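Local coordinates for protein C2 toxin component I (Clostridium botulinum, PDB 2J3X) that acts as the enzymatic component of the binary C2 toxin, an ADP-ribosyltransferase that, as in related clostridial toxins, probably modifies actin in the host cell, at residues A[152-157]-A[179-184]; A[360-365]-A[416-421]. The protein carries 2 engineered substitutions. One frame throughout, in Å; residues are numbered along the deposited sequence.

Interaction 1: A[152-157]-A[179-184]; sequences NDNSIN and DKETVS
N154 points the ND2 end of its carboxamide at E181 O, which lies near the amide plane: ND2 donates to E181 O at 2.9 Å, while CB of N154 comes within 3.2 Å of that same oxygen. The N-H...O angle of 154° marks a moderately bent bond, and the donor is tilted only 18° from the carbonyl plane of E181. Next along the chain, the methyl CG2 of T182 rests on the backbone, 3.4 Å from N154 O. It reaches there because chi1 of T182 (71°) sets CG2 beside the backbone N. Each side shapes its own turn with an aspartate or asparagine. At the start of the 3-10 turn 153-155, OD1 of N152, the residue before it, accepts from N154 N in an Asx turn; in the loop joining the antiparallel strands 175-178 and 183-187, D179 OD1 takes T182 N at 2.7 Å in an Asx motif, its other oxygen being salt-bridged to K47. The contact brings together the loop after strand 147-150 and the entry of its antiparallel neighbour 183-187, at one margin of the eight-stranded sheet of the first ADP-ribosyltransferase exoenzyme region. A water bridges the two segments: it donates to N152 OD1 at 2.8 Å, accepts from V183 N at 3.0 Å and hydrogen-bonds S155 OG at 2.7 Å. N152 OD1 thus serves two donors, while its ND2 is hydrogen-bonded to E15 of helix 15-30, whose residues also touch N154, E181 and V183.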
loop_
_atom_site.group_PDB
_atom_site.type_symbol
_atom_site.label_atom_id
_atom_site.label_comp_id
_atom_site.label_asym_id
_atom_site.label_seq_id
_atom_site.Cartn_x
_atom_site.Cartn_y
_atom_site.Cartn_z
ATOM N N ASN A 152 -18.071 0.073 -18.230
ATOM C CA ASN A 152 -17.990 0.104 -19.689
ATOM C C ASN A 152 -16.977 1.136 -20.172
ATOM O O ASN A 152 -16.317 1.797 -19.329
ATOM C CB ASN A 152 -19.379 0.313 -20.354
ATOM C CG ASN A 152 -20.001 1.663 -20.024
ATOM O OD1 ASN A 152 -19.290 2.647 -19.810
ATOM N ND2 ASN A 152 -21.344 1.719 -19.959
ATOM N N ASP A 153 -16.845 1.283 -21.497
ATOM C CA ASP A 153 -15.705 2.123 -21.972
ATOM C C ASP A 153 -15.912 3.611 -21.690
ATOM O O ASP A 153 -14.971 4.401 -21.875
ATOM C CB ASP A 153 -15.380 1.908 -23.453
ATOM C CG ASP A 153 -14.781 0.567 -23.737
ATOM O OD1 ASP A 153 -14.663 -0.302 -22.842
ATOM O OD2 ASP A 153 -14.425 0.378 -24.924
ATOM N N ASN A 154 -17.117 4.018 -21.264
ATOM C CA ASN A 154 -17.319 5.402 -20.834
ATOM C C ASN A 154 -16.460 5.744 -19.625
ATOM O O ASN A 154 -16.215 6.931 -19.342
ATOM C CB ASN A 154 -18.798 5.700 -20.538
ATOM C CG ASN A 154 -19.614 5.827 -21.797
ATOM O OD1 ASN A 154 -19.064 5.863 -22.902
ATOM N ND2 ASN A 154 -20.923 5.855 -21.658
ATOM N N SER A 155 -15.988 4.705 -18.926
ATOM C CA SER A 155 -15.148 4.883 -17.768
ATOM C C SER A 155 -13.710 5.186 -18.129
ATOM O O SER A 155 -12.991 5.664 -17.275
ATOM C CB SER A 155 -15.188 3.665 -16.848
ATOM O OG SER A 155 -16.464 3.611 -16.205
ATOM N N ILE A 156 -13.306 4.934 -19.377
ATOM C CA ILE A 156 -11.921 5.174 -19.787
ATOM C C ILE A 156 -11.670 6.668 -19.969
ATOM O O ILE A 156 -12.381 7.312 -20.745
ATOM C CB ILE A 156 -11.601 4.403 -21.062
ATOM C CG1 ILE A 156 -11.752 2.904 -20.817
ATOM C CG2 ILE A 156 -10.177 4.767 -21.592
ATOM C CD1 ILE A 156 -11.763 2.103 -22.116
ATOM N N ASN A 157 -10.708 7.221 -19.220
ATOM C CA ASN A 157 -10.234 8.589 -19.417
ATOM C C ASN A 157 -9.236 8.568 -20.572
ATOM O O ASN A 157 -8.161 7.984 -20.443
ATOM C CB ASN A 157 -9.531 9.038 -18.134
ATOM C CG ASN A 157 -9.054 10.487 -18.192
ATOM O OD1 ASN A 157 -8.842 11.055 -19.276
ATOM N ND2 ASN A 157 -8.899 11.096 -17.010
ATOM N N ASP A 179 -22.713 8.195 -12.570
ATOM C CA ASP A 179 -23.007 9.577 -12.913
ATOM C C ASP A 179 -23.854 9.593 -14.180
ATOM O O ASP A 179 -24.609 8.630 -14.448
ATOM C CB ASP A 179 -21.737 10.413 -13.031
ATOM C CG ASP A 179 -20.771 9.874 -14.055
ATOM O OD1 ASP A 179 -21.205 9.104 -14.922
ATOM O OD2 ASP A 179 -19.561 10.228 -13.987
ATOM N N LYS A 180 -23.740 10.637 -14.989
ATOM C CA LYS A 180 -24.561 10.638 -16.189
ATOM C C LYS A 180 -24.126 9.535 -17.146
ATOM O O LYS A 180 -24.984 8.837 -17.661
ATOM C CB LYS A 180 -24.657 12.018 -16.892
ATOM C CG LYS A 180 -25.745 12.074 -18.016
ATOM C CD LYS A 180 -25.564 13.255 -19.032
ATOM C CE LYS A 180 -26.310 14.529 -18.579
ATOM N NZ LYS A 180 -25.772 15.164 -17.303
ATOM N N GLU A 181 -22.827 9.377 -17.400
ATOM C CA GLU A 181 -22.433 8.463 -18.474
ATOM C C GLU A 181 -21.680 7.205 -18.016
ATOM O O GLU A 181 -21.435 6.295 -18.828
ATOM C CB GLU A 181 -21.630 9.187 -19.547
ATOM C CG GLU A 181 -22.436 10.241 -20.355
ATOM C CD GLU A 181 -23.548 9.660 -21.243
ATOM O OE1 GLU A 181 -23.900 8.455 -21.131
ATOM O OE2 GLU A 181 -24.084 10.433 -22.076
ATOM N N THR A 182 -21.309 7.170 -16.742
ATOM C CA THR A 182 -20.568 6.021 -16.215
ATOM C C THR A 182 -21.321 5.275 -15.128
ATOM O O THR A 182 -22.078 5.853 -14.339
ATOM C CB THR A 182 -19.148 6.339 -15.634
ATOM O OG1 THR A 182 -19.278 7.044 -14.409
ATOM C CG2 THR A 182 -18.251 7.106 -16.628
ATOM N N VAL A 183 -21.028 3.982 -15.053
ATOM C CA VAL A 183 -21.546 3.147 -13.991
ATOM C C VAL A 183 -20.360 2.382 -13.409
ATOM O O VAL A 183 -19.553 1.852 -14.170
ATOM C CB VAL A 183 -22.598 2.153 -14.566
ATOM C CG1 VAL A 183 -23.294 1.393 -13.421
ATOM C CG2 VAL A 183 -23.607 2.911 -15.415
ATOM N N SER A 184 -20.268 2.296 -12.082
ATOM C CA SER A 184 -19.113 1.645 -11.449
ATOM C C SER A 184 -19.513 0.850 -10.217
ATOM O O SER A 184 -20.491 1.178 -9.515
ATOM C CB SER A 184 -18.042 2.682 -11.011
ATOM O OG SER A 184 -17.613 3.461 -12.102
HETATM O O HOH W 1 -18.988 3.195 -17.102
#

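Interaction 2: A[360-365]-A[416-421]; sequences KRRFIF and MTQVVI. Engineered in segment 360-365: R361 (natural residue Ser).
R362 and V419 meet through their backbones: V419 N donates to R362 O at 2.9 Å, almost straight at 167°. V419 O then accepts from I364 N at 2.9 Å, and I364 O receives I421 N at 2.7 Å. I364 thus uses both its N-H and its carbonyl on the 416-421 strand, alternating partners as in a parallel sheet. The axes of strands 363-365 and 416-421 run 4.7 Å apart and only 19° from parallel. They are inner strands of the five-stranded mixed sheet in the second ADP-ribosyltransferase exoenzyme region, and flanking strands take up the outward N-H and C=O groups: F363 pairs with V301 and F365 with R299, Q418 with I406 and V420 with T404. Ahead of the strand pairing, R362 NE donates to a water that in turn donates to T417 O. M416 SD sits over one face of the guanidinium, 3.6 Å from its plane and displaced from the middle. M416 starts with CG anti to the backbone N (chi1 -176°) and bends at chi3, bringing CE near K360 CB. The sulfur also takes a long, weak bond from Q418 NE2, whose amide is otherwise satisfied outside the pair: NE2 by S359 O, OE1 by R300. The engineered R361 turns away, NH1 bonded to R300 O and NH2 to a glycerol probably left from crystallisation. On one sheet face F363 CD2 lies 3.7 Å from V419 CG2, and I421 CG2 meets F365 CE1 at 3.7 Å, while I421 CD1 lies near the edge of the F363 ring; on the other, I364 CD1 packs on V420 CG2.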
loop_
_atom_site.group_PDB
_atom_site.type_symbol
_atom_site.label_atom_id
_atom_site.label_comp_id
_atom_site.label_asym_id
_atom_site.label_seq_id
_atom_site.Cartn_x
_atom_site.Cartn_y
_atom_site.Cartn_z
ATOM N N LYS A 360 5.740 11.512 13.199
ATOM C CA LYS A 360 6.191 12.692 12.467
ATOM C C LYS A 360 7.323 12.401 11.504
ATOM O O LYS A 360 7.911 13.342 10.933
ATOM C CB LYS A 360 6.622 13.789 13.446
ATOM C CG LYS A 360 5.429 14.267 14.294
ATOM C CD LYS A 360 5.868 15.407 15.195
ATOM C CE LYS A 360 4.915 15.541 16.380
ATOM N NZ LYS A 360 5.358 16.705 17.208
ATOM N N ARG A 361 7.668 11.130 11.304
ATOM C CA ARG A 361 8.662 10.783 10.283
ATOM C C ARG A 361 7.925 10.604 8.955
ATOM O O ARG A 361 6.957 9.827 8.891
ATOM C CB ARG A 361 9.365 9.494 10.670
ATOM C CG ARG A 361 10.166 9.673 11.990
ATOM C CD ARG A 361 10.988 8.457 12.152
ATOM N NE ARG A 361 11.781 8.468 13.376
ATOM C CZ ARG A 361 12.572 7.460 13.732
ATOM N NH1 ARG A 361 12.659 6.390 12.951
ATOM N NH2 ARG A 361 13.257 7.520 14.874
ATOM N N ARG A 362 8.371 11.323 7.918
ATOM C CA ARG A 362 7.596 11.457 6.643
ATOM C C ARG A 362 7.812 10.299 5.668
ATOM O O ARG A 362 7.070 10.174 4.678
ATOM C CB ARG A 362 8.035 12.782 5.952
ATOM C CG ARG A 362 7.665 14.010 6.780
ATOM C CD ARG A 362 8.372 15.235 6.190
ATOM N NE ARG A 362 7.943 16.465 6.886
ATOM C CZ ARG A 362 8.444 16.900 8.040
ATOM N NH1 ARG A 362 9.384 16.241 8.686
ATOM N NH2 ARG A 362 7.995 18.028 8.537
ATOM N N PHE A 363 8.850 9.497 5.888
ATOM C CA PHE A 363 9.222 8.504 4.853
ATOM C C PHE A 363 8.832 7.110 5.371
ATOM O O PHE A 363 9.504 6.540 6.221
ATOM C CB PHE A 363 10.712 8.616 4.480
ATOM C CG PHE A 363 11.079 9.999 3.963
ATOM C CD1 PHE A 363 11.453 11.022 4.862
ATOM C CD2 PHE A 363 11.012 10.284 2.613
ATOM C CE1 PHE A 363 11.773 12.317 4.416
ATOM C CE2 PHE A 363 11.337 11.600 2.115
ATOM C CZ PHE A 363 11.734 12.635 3.046
ATOM N N ILE A 364 7.704 6.599 4.866
ATOM C CA ILE A 364 7.124 5.385 5.440
ATOM C C ILE A 364 7.481 4.223 4.520
ATOM O O ILE A 364 6.886 4.090 3.481
ATOM C CB ILE A 364 5.597 5.500 5.495
ATOM C CG1 ILE A 364 5.115 6.774 6.224
ATOM C CG2 ILE A 364 4.982 4.183 6.075
ATOM C CD1 ILE A 364 3.707 7.277 5.740
ATOM N N PHE A 365 8.431 3.384 4.915
ATOM C CA PHE A 365 8.743 2.195 4.126
ATOM C C PHE A 365 7.682 1.156 4.378
ATOM O O PHE A 365 7.444 0.787 5.531
ATOM C CB PHE A 365 10.088 1.600 4.415
ATOM C CG PHE A 365 11.209 2.340 3.717
ATOM C CD1 PHE A 365 11.537 2.052 2.405
ATOM C CD2 PHE A 365 11.876 3.359 4.382
ATOM C CE1 PHE A 365 12.600 2.737 1.752
ATOM C CE2 PHE A 365 12.935 4.051 3.726
ATOM C CZ PHE A 365 13.269 3.728 2.407
ATOM N N MET A 416 0.377 16.231 8.000
ATOM C CA MET A 416 1.701 16.319 7.415
ATOM C C MET A 416 1.701 15.534 6.087
ATOM O O MET A 416 1.176 14.407 6.033
ATOM C CB MET A 416 2.739 15.774 8.422
ATOM C CG MET A 416 4.152 15.910 7.948
ATOM S SD MET A 416 5.354 15.177 9.079
ATOM C CE MET A 416 4.565 15.628 10.577
ATOM N N THR A 417 2.273 16.117 5.042
ATOM C CA THR A 417 2.461 15.356 3.798
ATOM C C THR A 417 3.580 14.354 4.056
ATOM O O THR A 417 4.716 14.663 4.500
ATOM C CB THR A 417 2.792 16.259 2.599
ATOM O OG1 THR A 417 1.722 17.191 2.408
ATOM C CG2 THR A 417 2.931 15.446 1.343
ATOM N N GLN A 418 3.244 13.115 3.738
ATOM C CA GLN A 418 4.185 12.011 3.906
ATOM C C GLN A 418 4.128 11.116 2.683
ATOM O O GLN A 418 3.295 11.313 1.810
ATOM C CB GLN A 418 3.850 11.172 5.146
ATOM C CG GLN A 418 3.632 12.065 6.413
ATOM C CD GLN A 418 3.691 11.291 7.713
ATOM O OE1 GLN A 418 3.306 10.121 7.781
ATOM N NE2 GLN A 418 4.103 11.963 8.790
ATOM N N VAL A 419 5.049 10.157 2.610
ATOM C CA VAL A 419 5.074 9.292 1.402
ATOM C C VAL A 419 5.138 7.858 1.858
ATOM O O VAL A 419 5.987 7.491 2.728
ATOM C CB VAL A 419 6.279 9.633 0.463
ATOM C CG1 VAL A 419 6.050 11.009 -0.309
ATOM C CG2 VAL A 419 7.665 9.545 1.235
ATOM N N VAL A 420 4.317 7.007 1.195
ATOM C CA VAL A 420 4.376 5.566 1.450
ATOM C C VAL A 420 5.225 4.917 0.365
ATOM O O VAL A 420 4.872 4.988 -0.821
ATOM C CB VAL A 420 2.906 5.016 1.420
ATOM C CG1 VAL A 420 2.889 3.474 1.592
ATOM C CG2 VAL A 420 2.089 5.735 2.557
ATOM N N ILE A 421 6.336 4.330 0.798
ATOM C CA ILE A 421 7.368 3.868 -0.108
ATOM C C ILE A 421 7.253 2.331 -0.177
ATOM O O ILE A 421 7.725 1.602 0.717
ATOM C CB ILE A 421 8.767 4.308 0.409
ATOM C CG1 ILE A 421 8.819 5.864 0.499
ATOM C CG2 ILE A 421 9.868 3.777 -0.566
ATOM C CD1 ILE A 421 10.115 6.342 1.213
HETATM O O HOH W 2 5.788 16.971 4.886
#

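Interaction 1 closes before interaction 2 opens along the chain, and the two fall in different regions: 152-157 with 179-184 in the first ADP-ribosyltransferase exoenzyme region, 360-365 with 416-421 in the second. Their centres are 33 Å apart and their nearest atoms about 22 Å, so neither touches the other. Interaction 1 joins a loop to the start of strand 183-187 of an eight-stranded sheet; interaction 2 pairs strands 363-369 and 414-426 of a separate five-stranded one. They also differ in depth: the centre of interaction 1 lies about 26 Å from the centre of the chain, that of interaction 2 about 12 Å. The arrangement is consistent with two related halves in one enzymatic component.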